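PDB 6MRK: nuclear RNA export factor 2 from Drosophila melanogaster, which binds RNA and, in ovaries, acts with Piwi, Panx and Nxt1 in cotranscriptional transposon silencing, the part here being its NTF2-like domain. Local coordinates for residues Asn34-Tyr39 with Gly91-Val96; Ser67-His72 with Leu100-Val105; Ala129-Asp134 with Gly151-Phe156. All blocks are in the same frame, centred on the assembly; numbering follows the deposited sequence.

Contact 1 (Asn34-Tyr39 with Gly91-Val96)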
ATOM      1  N   ASN A  34     -15.718  14.100   5.892  1.00 37.78           N
ATOM      2  CA  ASN A  34     -16.707  13.690   4.863  1.00 38.13           C
ATOM      3  C   ASN A  34     -16.232  12.442   4.123  1.00 36.86           C
ATOM      4  O   ASN A  34     -16.938  12.015   3.195  1.00 38.35           O
ATOM      5  CB  ASN A  34     -16.993  14.819   3.872  1.00 38.90           C
ATOM      6  CG  ASN A  34     -17.880  15.885   4.470  1.00 39.39           C
ATOM      7  OD1 ASN A  34     -18.876  15.570   5.120  1.00 39.27           O
ATOM      8  ND2 ASN A  34     -17.503  17.142   4.282  1.00 39.91           N
ATOM      9  N   LEU A  35     -15.091  11.878   4.509  1.00 36.16           N
ATOM     10  CA  LEU A  35     -14.614  10.586   3.958  1.00 35.26           C
ATOM     11  C   LEU A  35     -15.230   9.452   4.769  1.00 32.81           C
ATOM     12  O   LEU A  35     -14.904   8.301   4.476  1.00 31.99           O
ATOM     13  CB  LEU A  35     -13.086  10.522   4.016  1.00 34.77           C
ATOM     14  CG  LEU A  35     -12.348  11.664   3.323  1.00 34.00           C
ATOM     15  CD1 LEU A  35     -10.873  11.645   3.679  1.00 33.03           C
ATOM     16  CD2 LEU A  35     -12.533  11.592   1.822  1.00 34.28           C
ATOM     17  N   TYR A  36     -16.075   9.771   5.749  1.00 33.21           N
ATOM     18  CA  TYR A  36     -16.733   8.757   6.614  1.00 36.21           C
ATOM     19  C   TYR A  36     -17.497   7.786   5.705  1.00 35.81           C
ATOM     20  O   TYR A  36     -17.616   6.607   6.073  1.00 37.82           O
ATOM     21  CB  TYR A  36     -17.614   9.414   7.690  1.00 37.37           C
ATOM     22  CG  TYR A  36     -18.275   8.433   8.632  1.00 37.93           C
ATOM     23  CD1 TYR A  36     -17.541   7.729   9.580  1.00 39.24           C
ATOM     24  CD2 TYR A  36     -19.634   8.172   8.544  1.00 37.36           C
ATOM     25  CE1 TYR A  36     -18.142   6.803  10.418  1.00 38.00           C
ATOM     26  CE2 TYR A  36     -20.254   7.257   9.380  1.00 36.24           C
ATOM     27  CZ  TYR A  36     -19.503   6.568  10.312  1.00 37.11           C
ATOM     28  OH  TYR A  36     -20.120   5.678  11.136  1.00 38.94           O
ATOM     29  N   LYS A  37     -17.941   8.258   4.533  1.00 34.16           N
ATOM     30  CA  LYS A  37     -18.837   7.506   3.613  1.00 31.02           C
ATOM     31  C   LYS A  37     -18.120   6.313   2.993  1.00 29.05           C
ATOM     32  O   LYS A  37     -18.811   5.379   2.645  1.00 29.77           O
ATOM     33  CB  LYS A  37     -19.381   8.389   2.490  1.00 30.41           C
ATOM     34  CG  LYS A  37     -18.326   9.111   1.669  1.00 32.42           C
ATOM     35  CD  LYS A  37     -18.839   9.708   0.377  1.00 32.85           C
ATOM     36  CE  LYS A  37     -18.060  10.939  -0.034  1.00 33.76           C
ATOM     37  NZ  LYS A  37     -18.875  11.823  -0.892  1.00 34.98           N
ATOM     38  N   TYR A  38     -16.804   6.338   2.818  1.00 29.65           N
ATOM     39  CA  TYR A  38     -16.090   5.249   2.095  1.00 32.20           C
ATOM     40  C   TYR A  38     -15.841   4.062   3.015  1.00 31.30           C
ATOM     41  O   TYR A  38     -15.602   2.961   2.519  1.00 31.45           O
ATOM     42  CB  TYR A  38     -14.704   5.650   1.593  1.00 33.36           C
ATOM     43  CG  TYR A  38     -14.678   6.758   0.580  1.00 34.53           C
ATOM     44  CD1 TYR A  38     -14.984   6.533  -0.750  1.00 37.24           C
ATOM     45  CD2 TYR A  38     -14.344   8.040   0.959  1.00 36.80           C
ATOM     46  CE1 TYR A  38     -14.960   7.569  -1.672  1.00 38.33           C
ATOM     47  CE2 TYR A  38     -14.316   9.083   0.053  1.00 35.06           C
ATOM     48  CZ  TYR A  38     -14.610   8.842  -1.266  1.00 35.81           C
ATOM     49  OH  TYR A  38     -14.570   9.889  -2.128  1.00 40.08           O
ATOM     50  N   TYR A  39     -15.796   4.313   4.315  1.00 31.65           N
ATOM     51  CA  TYR A  39     -15.292   3.334   5.305  1.00 31.89           C
ATOM     52  C   TYR A  39     -16.506   2.610   5.866  1.00 31.31           C
ATOM     53  O   TYR A  39     -17.639   3.064   5.715  1.00 32.72           O
ATOM     54  CB  TYR A  39     -14.379   4.018   6.335  1.00 30.80           C
ATOM     55  CG  TYR A  39     -13.077   4.516   5.759  1.00 28.82           C
ATOM     56  CD1 TYR A  39     -11.972   3.685   5.682  1.00 29.68           C
ATOM     57  CD2 TYR A  39     -12.959   5.798   5.251  1.00 28.19           C
ATOM     58  CE1 TYR A  39     -10.772   4.116   5.130  1.00 29.96           C
ATOM     59  CE2 TYR A  39     -11.766   6.248   4.699  1.00 29.76           C
ATOM     60  CZ  TYR A  39     -10.670   5.403   4.635  1.00 29.33           C
ATOM     61  OH  TYR A  39      -9.503   5.830   4.081  1.00 28.72           O
ATOM     62  N   GLY A  91     -12.509   0.014  11.977  1.00 29.73           N
ATOM     63  CA  GLY A  91     -13.857   0.600  11.922  1.00 30.99           C
ATOM     64  C   GLY A  91     -13.823   2.067  11.532  1.00 30.56           C
ATOM     65  O   GLY A  91     -12.884   2.760  11.936  1.00 29.51           O
ATOM     66  N   CYS A  92     -14.856   2.507  10.810  1.00 32.21           N
ATOM     67  CA  CYS A  92     -15.020   3.863  10.219  1.00 33.82           C
ATOM     68  C   CYS A  92     -14.789   4.955  11.268  1.00 34.37           C
ATOM     69  O   CYS A  92     -14.051   5.886  10.969  1.00 35.24           O
ATOM     70  CB  CYS A  92     -16.398   4.030   9.581  1.00 33.75           C
ATOM     71  SG  CYS A  92     -17.734   3.247  10.526  1.00 34.72           S
ATOM     72  N   THR A  93     -15.404   4.878  12.447  1.00 35.77           N
ATOM     73  CA  THR A  93     -15.269   5.960  13.462  1.00 35.24           C
ATOM     74  C   THR A  93     -13.770   6.100  13.780  1.00 35.26           C
ATOM     75  O   THR A  93     -13.248   7.230  13.695  1.00 35.03           O
ATOM     76  CB  THR A  93     -16.159   5.728  14.694  1.00 33.35           C
ATOM     77  OG1 THR A  93     -15.785   4.489  15.293  1.00 41.04           O
ATOM     78  CG2 THR A  93     -17.638   5.685  14.380  1.00 33.15           C
ATOM     79  N   TYR A  94     -13.091   4.987  14.074  1.00 35.90           N
ATOM     80  CA  TYR A  94     -11.699   4.953  14.593  1.00 36.30           C
ATOM     81  C   TYR A  94     -10.740   5.429  13.512  1.00 35.11           C
ATOM     82  O   TYR A  94      -9.789   6.168  13.817  1.00 35.25           O
ATOM     83  CB  TYR A  94     -11.302   3.556  15.070  1.00 38.86           C
ATOM     84  CG  TYR A  94     -11.840   3.213  16.437  1.00 47.15           C
ATOM     85  CD1 TYR A  94     -11.532   4.007  17.534  1.00 54.15           C
ATOM     86  CD2 TYR A  94     -12.672   2.122  16.648  1.00 49.29           C
ATOM     87  CE1 TYR A  94     -12.021   3.723  18.799  1.00 52.73           C
ATOM     88  CE2 TYR A  94     -13.174   1.826  17.907  1.00 49.39           C
ATOM     89  CZ  TYR A  94     -12.840   2.625  18.986  1.00 50.67           C
ATOM     90  OH  TYR A  94     -13.318   2.364  20.233  1.00 53.28           O
ATOM     91  N   ILE A  95     -10.986   5.018  12.275  1.00 34.22           N
ATOM     92  CA  ILE A  95     -10.140   5.410  11.114  1.00 34.14           C
ATOM     93  C   ILE A  95     -10.247   6.924  10.910  1.00 34.46           C
ATOM     94  O   ILE A  95      -9.201   7.617  10.883  1.00 33.79           O
ATOM     95  CB  ILE A  95     -10.548   4.611   9.869  1.00 35.17           C
ATOM     96  CG1 ILE A  95     -10.135   3.146  10.027  1.00 35.72           C
ATOM     97  CG2 ILE A  95      -9.979   5.234   8.604  1.00 35.99           C
ATOM     98  CD1 ILE A  95     -10.764   2.220   9.022  1.00 34.97           C
ATOM     99  N   VAL A  96     -11.467   7.434  10.788  1.00 34.19           N
ATOM    100  CA  VAL A  96     -11.691   8.863  10.441  1.00 33.60           C
ATOM    101  C   VAL A  96     -11.095   9.704  11.569  1.00 32.52           C
ATOM    102  O   VAL A  96     -10.501  10.760  11.283  1.00 34.28           O
ATOM    103  CB  VAL A  96     -13.178   9.152  10.175  1.00 34.98           C
ATOM    104  CG1 VAL A  96     -13.400  10.559   9.657  1.00 36.01           C
ATOM    105  CG2 VAL A  96     -13.744   8.173   9.171  1.00 37.60           C
TER
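Cys-92 sits between two tyrosines of the loop 34-39. Its CB lies 3.4 Å from Tyr-36 CE1 and 3.8 Å from Tyr-39 CB. The sulfur meets the Tyr-36 ring obliquely. SG is 4.5 Å from the ring centroid, 55° off the ring normal, a Cys sulfur-aromatic contact. Val-96, one turn further along the helix, brings CG2 to the edge of the same ring, 3.8 Å from Tyr-36 CD1. The methyl CG2 of Thr-93 borders the phenol oxygen, and the two side chains run alongside each other.

Tyr-39 is met in another way. Ile-95 places CG2 over one face of its ring, 3.9 Å from the centroid and 18° off the normal. This is a CH-pi contact. Ile-95 CD1 adds a second touch at Tyr-39 CD1.

Tyr-36 has CG opposite its backbone N (chi1 -178°), which brings the ring to Cys-92, with its edge at Val-96 CG2. Tyr-39, with CG beside its N, offers one ring face to Ile-95 CG2. Gly-91 is the N-cap residue. Its carbonyl O accepts the first helical bond, from Ile-95 N, and Val-96 N bonds to Cys-92 O in the next turn. Most of the contact is apolar packing and ring contacts.

Further out, the hydroxyl of Tyr-39 is hydrogen-bonded to Tyr-22 OH of helix 12-27. The Tyr-39 side chain also touches Ile-180 of strand 176-188. Leu-35 packs on Glu-25 and Phe-26. Within the NTF2-like domain, the contact thus joins the start of helix 92-99 to the loop between helix 12-27 and strand 44-49, beside strand 176-188 of the sheet.

Contact 2 (Ser67-His72 with Leu100-Val105)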
ATOM      1  N   SER A  67       6.600  14.030  12.825  1.00 38.68           N
ATOM      2  CA  SER A  67       6.020  13.426  14.049  1.00 40.06           C
ATOM      3  C   SER A  67       4.489  13.377  13.918  1.00 38.05           C
ATOM      4  O   SER A  67       3.868  12.510  14.540  1.00 38.57           O
ATOM      5  CB  SER A  67       6.480  14.151  15.285  1.00 40.78           C
ATOM      6  OG  SER A  67       5.996  15.479  15.308  1.00 42.20           O
ATOM      7  N   LYS A  68       3.900  14.257  13.115  1.00 37.17           N
ATOM      8  CA  LYS A  68       2.432  14.321  12.925  1.00 39.08           C
ATOM      9  C   LYS A  68       1.945  12.976  12.379  1.00 37.60           C
ATOM     10  O   LYS A  68       0.806  12.582  12.703  1.00 38.22           O
ATOM     11  CB  LYS A  68       2.066  15.463  11.976  1.00 42.06           C
ATOM     12  CG  LYS A  68       2.512  16.844  12.424  1.00 46.32           C
ATOM     13  CD  LYS A  68       1.720  17.401  13.581  1.00 52.05           C
ATOM     14  CE  LYS A  68       2.261  18.744  14.037  1.00 57.37           C
ATOM     15  NZ  LYS A  68       2.081  18.959  15.494  1.00 56.74           N
ATOM     16  N   TYR A  69       2.775  12.327  11.556  1.00 37.75           N
ATOM     17  CA  TYR A  69       2.527  10.994  10.945  1.00 39.84           C
ATOM     18  C   TYR A  69       3.077   9.913  11.872  1.00 39.58           C
ATOM     19  O   TYR A  69       2.363   8.945  12.168  1.00 38.11           O
ATOM     20  CB  TYR A  69       3.186  10.870   9.567  1.00 39.24           C
ATOM     21  CG  TYR A  69       2.695  11.889   8.575  1.00 40.78           C
ATOM     22  CD1 TYR A  69       1.489  11.715   7.913  1.00 38.78           C
ATOM     23  CD2 TYR A  69       3.412  13.058   8.340  1.00 40.14           C
ATOM     24  CE1 TYR A  69       1.018  12.669   7.026  1.00 39.87           C
ATOM     25  CE2 TYR A  69       2.948  14.025   7.461  1.00 39.84           C
ATOM     26  CZ  TYR A  69       1.748  13.826   6.793  1.00 41.52           C
ATOM     27  OH  TYR A  69       1.287  14.754   5.895  1.00 43.61           O
ATOM     28  N   ASN A  70       4.319  10.100  12.309  1.00 41.26           N
ATOM     29  CA  ASN A  70       5.071   9.108  13.119  1.00 43.68           C
ATOM     30  C   ASN A  70       4.310   8.735  14.393  1.00 44.66           C
ATOM     31  O   ASN A  70       4.360   7.543  14.785  1.00 47.52           O
ATOM     32  CB  ASN A  70       6.460   9.610  13.498  1.00 42.69           C
ATOM     33  CG  ASN A  70       7.509   9.049  12.569  1.00 44.34           C
ATOM     34  OD1 ASN A  70       7.654   7.830  12.470  1.00 44.47           O
ATOM     35  ND2 ASN A  70       8.222   9.919  11.871  1.00 45.46           N
ATOM     36  N   ARG A  71       3.656   9.693  15.045  1.00 42.73           N
ATOM     37  CA  ARG A  71       3.003   9.416  16.353  1.00 44.74           C
ATOM     38  C   ARG A  71       1.949   8.316  16.189  1.00 43.21           C
ATOM     39  O   ARG A  71       1.546   7.750  17.213  1.00 45.52           O
ATOM     40  CB  ARG A  71       2.374  10.666  16.975  1.00 45.76           C
ATOM     41  CG  ARG A  71       1.398  11.406  16.075  1.00 48.43           C
ATOM     42  CD  ARG A  71       0.506  12.300  16.900  1.00 54.00           C
ATOM     43  NE  ARG A  71       1.308  13.268  17.651  1.00 64.11           N
ATOM     44  CZ  ARG A  71       1.229  14.599  17.566  1.00 64.97           C
ATOM     45  NH1 ARG A  71       0.362  15.196  16.755  1.00 63.35           N
ATOM     46  NH2 ARG A  71       2.024  15.332  18.326  1.00 63.64           N
ATOM     47  N   HIS A  72       1.538   8.013  14.959  1.00 40.40           N
ATOM     48  CA  HIS A  72       0.493   7.007  14.644  1.00 38.84           C
ATOM     49  C   HIS A  72       1.073   5.831  13.860  1.00 37.96           C
ATOM     50  O   HIS A  72       0.303   4.876  13.581  1.00 36.96           O
ATOM     51  CB  HIS A  72      -0.603   7.642  13.791  1.00 41.09           C
ATOM     52  CG  HIS A  72      -1.273   8.811  14.425  1.00 42.22           C
ATOM     53  ND1 HIS A  72      -2.082   8.672  15.541  1.00 44.72           N
ATOM     54  CD2 HIS A  72      -1.281  10.119  14.093  1.00 40.37           C
ATOM     55  CE1 HIS A  72      -2.545   9.854  15.884  1.00 43.33           C
ATOM     56  NE2 HIS A  72      -2.070  10.758  15.005  1.00 44.05           N
ATOM     57  N   LEU A 100      -8.246  12.659  10.842  1.00 33.41           N
ATOM     58  CA  LEU A 100      -8.543  14.084  11.127  1.00 34.96           C
ATOM     59  C   LEU A 100      -7.401  14.741  11.902  1.00 34.64           C
ATOM     60  O   LEU A 100      -7.439  15.976  12.064  1.00 36.88           O
ATOM     61  CB  LEU A 100      -9.853  14.161  11.911  1.00 37.17           C
ATOM     62  CG  LEU A 100     -11.110  13.920  11.080  1.00 36.82           C
ATOM     63  CD1 LEU A 100     -12.347  14.188  11.903  1.00 39.18           C
ATOM     64  CD2 LEU A 100     -11.122  14.805   9.850  1.00 38.60           C
ATOM     65  N   GLN A 101      -6.446  13.949  12.381  1.00 33.97           N
ATOM     66  CA  GLN A 101      -5.291  14.432  13.171  1.00 32.97           C
ATOM     67  C   GLN A 101      -4.086  14.650  12.268  1.00 35.10           C
ATOM     68  O   GLN A 101      -3.080  15.204  12.760  1.00 37.14           O
ATOM     69  CB  GLN A 101      -4.900  13.406  14.219  1.00 31.79           C
ATOM     70  CG  GLN A 101      -6.085  12.948  15.039  1.00 33.48           C
ATOM     71  CD  GLN A 101      -5.634  12.158  16.234  1.00 32.26           C
ATOM     72  OE1 GLN A 101      -6.058  11.029  16.443  1.00 35.57           O
ATOM     73  NE2 GLN A 101      -4.731  12.729  17.007  1.00 31.71           N
ATOM     74  N   LEU A 102      -4.152  14.175  11.027  1.00 35.00           N
ATOM     75  CA  LEU A 102      -3.008  14.278  10.097  1.00 34.90           C
ATOM     76  C   LEU A 102      -2.985  15.701   9.564  1.00 38.75           C
ATOM     77  O   LEU A 102      -3.971  16.434   9.630  1.00 42.99           O
ATOM     78  CB  LEU A 102      -3.148  13.231   8.995  1.00 34.07           C
ATOM     79  CG  LEU A 102      -3.172  11.785   9.484  1.00 32.90           C
ATOM     80  CD1 LEU A 102      -3.362  10.839   8.312  1.00 32.24           C
ATOM     81  CD2 LEU A 102      -1.900  11.439  10.243  1.00 32.60           C
ATOM     82  N   PRO A 103      -1.816  16.180   9.113  1.00 42.50           N
ATOM     83  CA  PRO A 103      -1.727  17.529   8.572  1.00 41.13           C
ATOM     84  C   PRO A 103      -2.521  17.712   7.280  1.00 40.46           C
ATOM     85  O   PRO A 103      -2.882  16.766   6.640  1.00 41.26           O
ATOM     86  CB  PRO A 103      -0.231  17.725   8.291  1.00 42.25           C
ATOM     87  CG  PRO A 103       0.331  16.321   8.234  1.00 43.28           C
ATOM     88  CD  PRO A 103      -0.515  15.494   9.179  1.00 43.20           C
ATOM     89  N   ARG A 104      -2.735  18.967   6.935  1.00 42.62           N
ATOM     90  CA  ARG A 104      -3.283  19.374   5.630  1.00 44.08           C
ATOM     91  C   ARG A 104      -2.248  19.057   4.557  1.00 43.64           C
ATOM     92  O   ARG A 104      -1.038  19.221   4.829  1.00 40.60           O
ATOM     93  CB  ARG A 104      -3.587  20.869   5.637  1.00 46.44           C
ATOM     94  CG  ARG A 104      -4.664  21.230   4.637  1.00 48.75           C
ATOM     95  CD  ARG A 104      -4.991  22.689   4.700  1.00 50.66           C
ATOM     96  NE  ARG A 104      -5.691  23.035   3.478  1.00 57.37           N
ATOM     97  CZ  ARG A 104      -6.324  24.179   3.265  1.00 60.60           C
ATOM     98  NH1 ARG A 104      -6.343  25.118   4.198  1.00 63.86           N
ATOM     99  NH2 ARG A 104      -6.936  24.380   2.113  1.00 63.63           N
ATOM    100  N   VAL A 105      -2.710  18.631   3.384  1.00 44.79           N
ATOM    101  CA  VAL A 105      -1.817  18.329   2.231  1.00 42.20           C
ATOM    102  C   VAL A 105      -2.403  18.986   0.983  1.00 39.64           C
ATOM    103  O   VAL A 105      -3.518  19.500   1.058  1.00 45.94           O
ATOM    104  CB  VAL A 105      -1.616  16.809   2.044  1.00 39.99           C
ATOM    105  CG1 VAL A 105      -1.021  16.153   3.281  1.00 39.56           C
ATOM    106  CG2 VAL A 105      -2.907  16.109   1.638  1.00 38.44           C
TER
HETATM  107  O   HOH W   1      -2.045  14.367   5.680  1.00 41.43           O
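Pro-103 lies against the Tyr-69 ring. Its CD sits over one face, 4.1 Å from the centroid and 27° off the ring normal, a CH-pi contact. Its CG is displaced toward the phenol end, near CZ and OH. Tyr-69 has CG opposite its carbonyl carbon (chi1 -60°), and this sends the ring from the helix end across to the proline.

Other apolar contacts surround this pair. Lys-68 packs through the root of its side chain, CB lying 3.8 Å from Pro-103 CD, while its ammonium end leads off. Leu-102 uses one branch for several partners. Its CD2 is 4.1 Å from Tyr-69 CD1 and equally far from His-72 CD2, and it also lies near the backbone O of Lys-68. Val-105 CG1 approaches the phenol oxygen of Tyr-69 at 3.8 Å.

The His-72 and Gln-101 side chains cross at about a right angle, ring and amide planes 78° apart. Gln-101 also brings its CB up to His-72 NE2.

Polar links are few, and none joins the segments directly. A water donates to Pro-103 O at 2.7 Å and has a weak hydrogen bond to Tyr-69 OH at 3.4 Å. The same hydroxyl has a weak hydrogen bond to Asp-134 OD2. Arg-32 holds the loop before strand 104-119, NH1 bonding to Leu-102 O and NH2 to Pro-103 O.

The end of helix 59-70 thus packs on the loop entering strand 104-119 in the NTF2-like domain, mainly through apolar groups. Leu-102 O is bonded by Arg-32, and Pro-103 O by Arg-32 and the water. The hydrogen bonds of the phenol oxygen to the water and to Asp-134 are both weak. Its position probably owes more to the packing of the ring on Pro-103 and Leu-102.

Contact 3 (Ala129-Asp134 with Gly151-Phe156)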
ATOM      1  N   ALA A 129       1.323   5.974  -6.205  1.00 31.41           N
ATOM      2  CA  ALA A 129       2.609   6.510  -5.712  1.00 30.80           C
ATOM      3  C   ALA A 129       2.711   7.945  -6.223  1.00 31.16           C
ATOM      4  O   ALA A 129       2.485   8.177  -7.436  1.00 32.51           O
ATOM      5  CB  ALA A 129       3.750   5.648  -6.204  1.00 30.73           C
ATOM      6  N   GLY A 130       2.993   8.893  -5.347  1.00 32.29           N
ATOM      7  CA  GLY A 130       3.049  10.295  -5.792  1.00 36.29           C
ATOM      8  C   GLY A 130       3.848  11.182  -4.864  1.00 35.83           C
ATOM      9  O   GLY A 130       4.655  10.658  -4.058  1.00 34.02           O
ATOM     10  N   LEU A 131       3.623  12.484  -5.004  1.00 33.48           N
ATOM     11  CA  LEU A 131       4.293  13.528  -4.213  1.00 33.20           C
ATOM     12  C   LEU A 131       3.195  14.452  -3.704  1.00 33.80           C
ATOM     13  O   LEU A 131       2.270  14.778  -4.483  1.00 32.92           O
ATOM     14  CB  LEU A 131       5.301  14.252  -5.108  1.00 34.30           C
ATOM     15  CG  LEU A 131       5.937  15.496  -4.490  1.00 37.97           C
ATOM     16  CD1 LEU A 131       7.454  15.464  -4.621  1.00 39.39           C
ATOM     17  CD2 LEU A 131       5.371  16.772  -5.104  1.00 39.27           C
ATOM     18  N   LEU A 132       3.265  14.802  -2.423  1.00 33.39           N
ATOM     19  CA  LEU A 132       2.348  15.796  -1.830  1.00 32.07           C
ATOM     20  C   LEU A 132       3.153  16.808  -1.027  1.00 31.27           C
ATOM     21  O   LEU A 132       4.326  16.540  -0.671  1.00 27.12           O
ATOM     22  CB  LEU A 132       1.273  15.113  -0.979  1.00 32.78           C
ATOM     23  CG  LEU A 132       1.730  14.136   0.107  1.00 32.61           C
ATOM     24  CD1 LEU A 132       2.251  14.854   1.342  1.00 31.55           C
ATOM     25  CD2 LEU A 132       0.573  13.224   0.502  1.00 33.08           C
ATOM     26  N   ARG A 133       2.539  17.964  -0.818  1.00 32.92           N
ATOM     27  CA  ARG A 133       3.111  19.021   0.036  1.00 36.71           C
ATOM     28  C   ARG A 133       2.357  18.966   1.363  1.00 37.09           C
ATOM     29  O   ARG A 133       1.119  19.040   1.345  1.00 36.89           O
ATOM     30  CB  ARG A 133       3.051  20.386  -0.649  1.00 36.45           C
ATOM     31  CG  ARG A 133       3.277  21.532   0.322  1.00 40.82           C
ATOM     32  CD  ARG A 133       3.260  22.904  -0.317  1.00 44.48           C
ATOM     33  NE  ARG A 133       2.079  23.146  -1.139  1.00 49.10           N
ATOM     34  CZ  ARG A 133       2.080  23.387  -2.453  1.00 50.77           C
ATOM     35  NH1 ARG A 133       3.212  23.441  -3.138  1.00 48.82           N
ATOM     36  NH2 ARG A 133       0.933  23.601  -3.078  1.00 53.58           N
ATOM     37  N   ASP A 134       3.094  18.767   2.452  1.00 38.86           N
ATOM     38  CA  ASP A 134       2.592  18.966   3.835  1.00 44.78           C
ATOM     39  C   ASP A 134       2.584  20.475   4.124  1.00 44.41           C
ATOM     40  O   ASP A 134       3.616  21.159   3.912  1.00 40.41           O
ATOM     41  CB  ASP A 134       3.394  18.146   4.854  1.00 47.08           C
ATOM     42  CG  ASP A 134       2.906  18.261   6.293  1.00 47.43           C
ATOM     43  OD1 ASP A 134       2.329  19.310   6.645  1.00 50.59           O
ATOM     44  OD2 ASP A 134       3.127  17.307   7.064  1.00 48.93           O
ATOM     45  N   GLY A 151       6.334  25.022   4.254  1.00 38.94           N
ATOM     46  CA  GLY A 151       5.877  23.890   3.413  1.00 38.90           C
ATOM     47  C   GLY A 151       6.856  22.708   3.391  1.00 38.85           C
ATOM     48  O   GLY A 151       8.067  22.950   3.425  1.00 38.01           O
ATOM     49  N   VAL A 152       6.374  21.457   3.332  1.00 39.21           N
ATOM     50  CA  VAL A 152       7.246  20.238   3.258  1.00 39.62           C
ATOM     51  C   VAL A 152       6.739  19.305   2.155  1.00 39.64           C
ATOM     52  O   VAL A 152       5.627  18.764   2.298  1.00 42.71           O
ATOM     53  CB  VAL A 152       7.342  19.479   4.599  1.00 39.80           C
ATOM     54  CG1 VAL A 152       8.466  18.444   4.612  1.00 38.85           C
ATOM     55  CG2 VAL A 152       7.512  20.422   5.771  1.00 40.40           C
ATOM     56  N   LEU A 153       7.556  19.077   1.124  1.00 37.48           N
ATOM     57  CA  LEU A 153       7.296  18.022   0.117  1.00 37.95           C
ATOM     58  C   LEU A 153       7.566  16.649   0.727  1.00 35.47           C
ATOM     59  O   LEU A 153       8.623  16.444   1.310  1.00 34.35           O
ATOM     60  CB  LEU A 153       8.204  18.228  -1.088  1.00 40.47           C
ATOM     61  CG  LEU A 153       8.039  19.557  -1.813  1.00 43.31           C
ATOM     62  CD1 LEU A 153       8.560  19.428  -3.239  1.00 45.78           C
ATOM     63  CD2 LEU A 153       6.588  20.029  -1.809  1.00 42.14           C
ATOM     64  N   LEU A 154       6.642  15.721   0.554  1.00 33.63           N
ATOM     65  CA  LEU A 154       6.852  14.328   0.997  1.00 31.80           C
ATOM     66  C   LEU A 154       6.597  13.389  -0.168  1.00 30.35           C
ATOM     67  O   LEU A 154       5.791  13.747  -1.052  1.00 31.94           O
ATOM     68  CB  LEU A 154       5.907  14.047   2.158  1.00 31.41           C
ATOM     69  CG  LEU A 154       6.259  14.818   3.422  1.00 32.42           C
ATOM     70  CD1 LEU A 154       5.049  14.919   4.329  1.00 32.39           C
ATOM     71  CD2 LEU A 154       7.452  14.170   4.126  1.00 32.27           C
ATOM     72  N   GLY A 155       7.286  12.246  -0.158  1.00 28.52           N
ATOM     73  CA  GLY A 155       6.894  11.073  -0.955  1.00 26.80           C
ATOM     74  C   GLY A 155       5.760  10.370  -0.249  1.00 25.82           C
ATOM     75  O   GLY A 155       5.630  10.554   0.965  1.00 25.55           O
ATOM     76  N   PHE A 156       4.923   9.642  -0.977  1.00 27.70           N
ATOM     77  CA  PHE A 156       3.831   8.858  -0.360  1.00 27.51           C
ATOM     78  C   PHE A 156       3.359   7.768  -1.309  1.00 27.41           C
ATOM     79  O   PHE A 156       3.526   7.863  -2.520  1.00 27.55           O
ATOM     80  CB  PHE A 156       2.679   9.768   0.052  1.00 27.17           C
ATOM     81  CG  PHE A 156       1.725  10.099  -1.059  1.00 26.59           C
ATOM     82  CD1 PHE A 156       1.947  11.189  -1.867  1.00 26.96           C
ATOM     83  CD2 PHE A 156       0.601   9.324  -1.277  1.00 27.49           C
ATOM     84  CE1 PHE A 156       1.057  11.511  -2.878  1.00 28.90           C
ATOM     85  CE2 PHE A 156      -0.281   9.639  -2.295  1.00 29.20           C
ATOM     86  CZ  PHE A 156      -0.049  10.731  -3.096  1.00 29.11           C
TER
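Phe-156 lies with its ring between Leu-132 on one face and the backbone of Gly-130 on the other. Leu-132 CD2 is 3.8 Å from the ring centroid, 28° off the normal, in a CH-pi contact. Gly-130 N sits over the opposite face. With no side chain at Gly-130, the ring can fold back over the neighbouring strand. Phe-156 chi1 is 83°, with CG between its own N and carbonyl carbon, and this turns the ring toward that strand. Leu-132 uses its other branch on Leu-154: Leu-132 CD1 lies 3.8 Å from Leu-154 CB. Leu-154 CD1 then meets Asp-134 CB at 3.7 Å, the two side chains running alongside. On the other face of the sheet, Leu-153 CD2 packs on Arg-133 CB.

The strands are antiparallel. Gly-130, Leu-132 and Asp-134 form hydrogen-bonded pairs with Phe-156, Leu-154 and Val-152. Two bonds join each pair. Leu-154 N to Leu-132 O is 2.7 Å and nearly straight, at 175°.

Beyond the ladder, Asp-134 OD1 forms a salt bridge with Arg-65 of helix 59-70. Leu-154 also touches Leu-66 of that helix. Strands 123-135 and 152-166 are neighbours in the mixed sheet of the NTF2-like domain, with strand 104-119 beyond the first and strand 176-188 beyond the second.

All three contacts lie in the NTF2-like domain. Contacts 1 and 2 cross along the chain: their segments come in the order 34-39, 67-72, 91-96 and 100-105. Contact 3 follows both. Contacts 1 and 2 have centres about 16 Å apart and are linked where helix 92-99 leads into strand 104-119. Contacts 2 and 3 are about 13 Å apart between centres and touch directly, Tyr-69 and Pro-103 packing on Asp-134. Strands 104-119 and 123-135 are sheet neighbours. Contacts 1 and 3 are about 23 Å apart between centres, on opposite sides of the chain's centre. Contact 1 joins a loop to helix 92-99, contact 2 packs helix 59-70 on the entry to strand 104-119, and contact 3 pairs two strands.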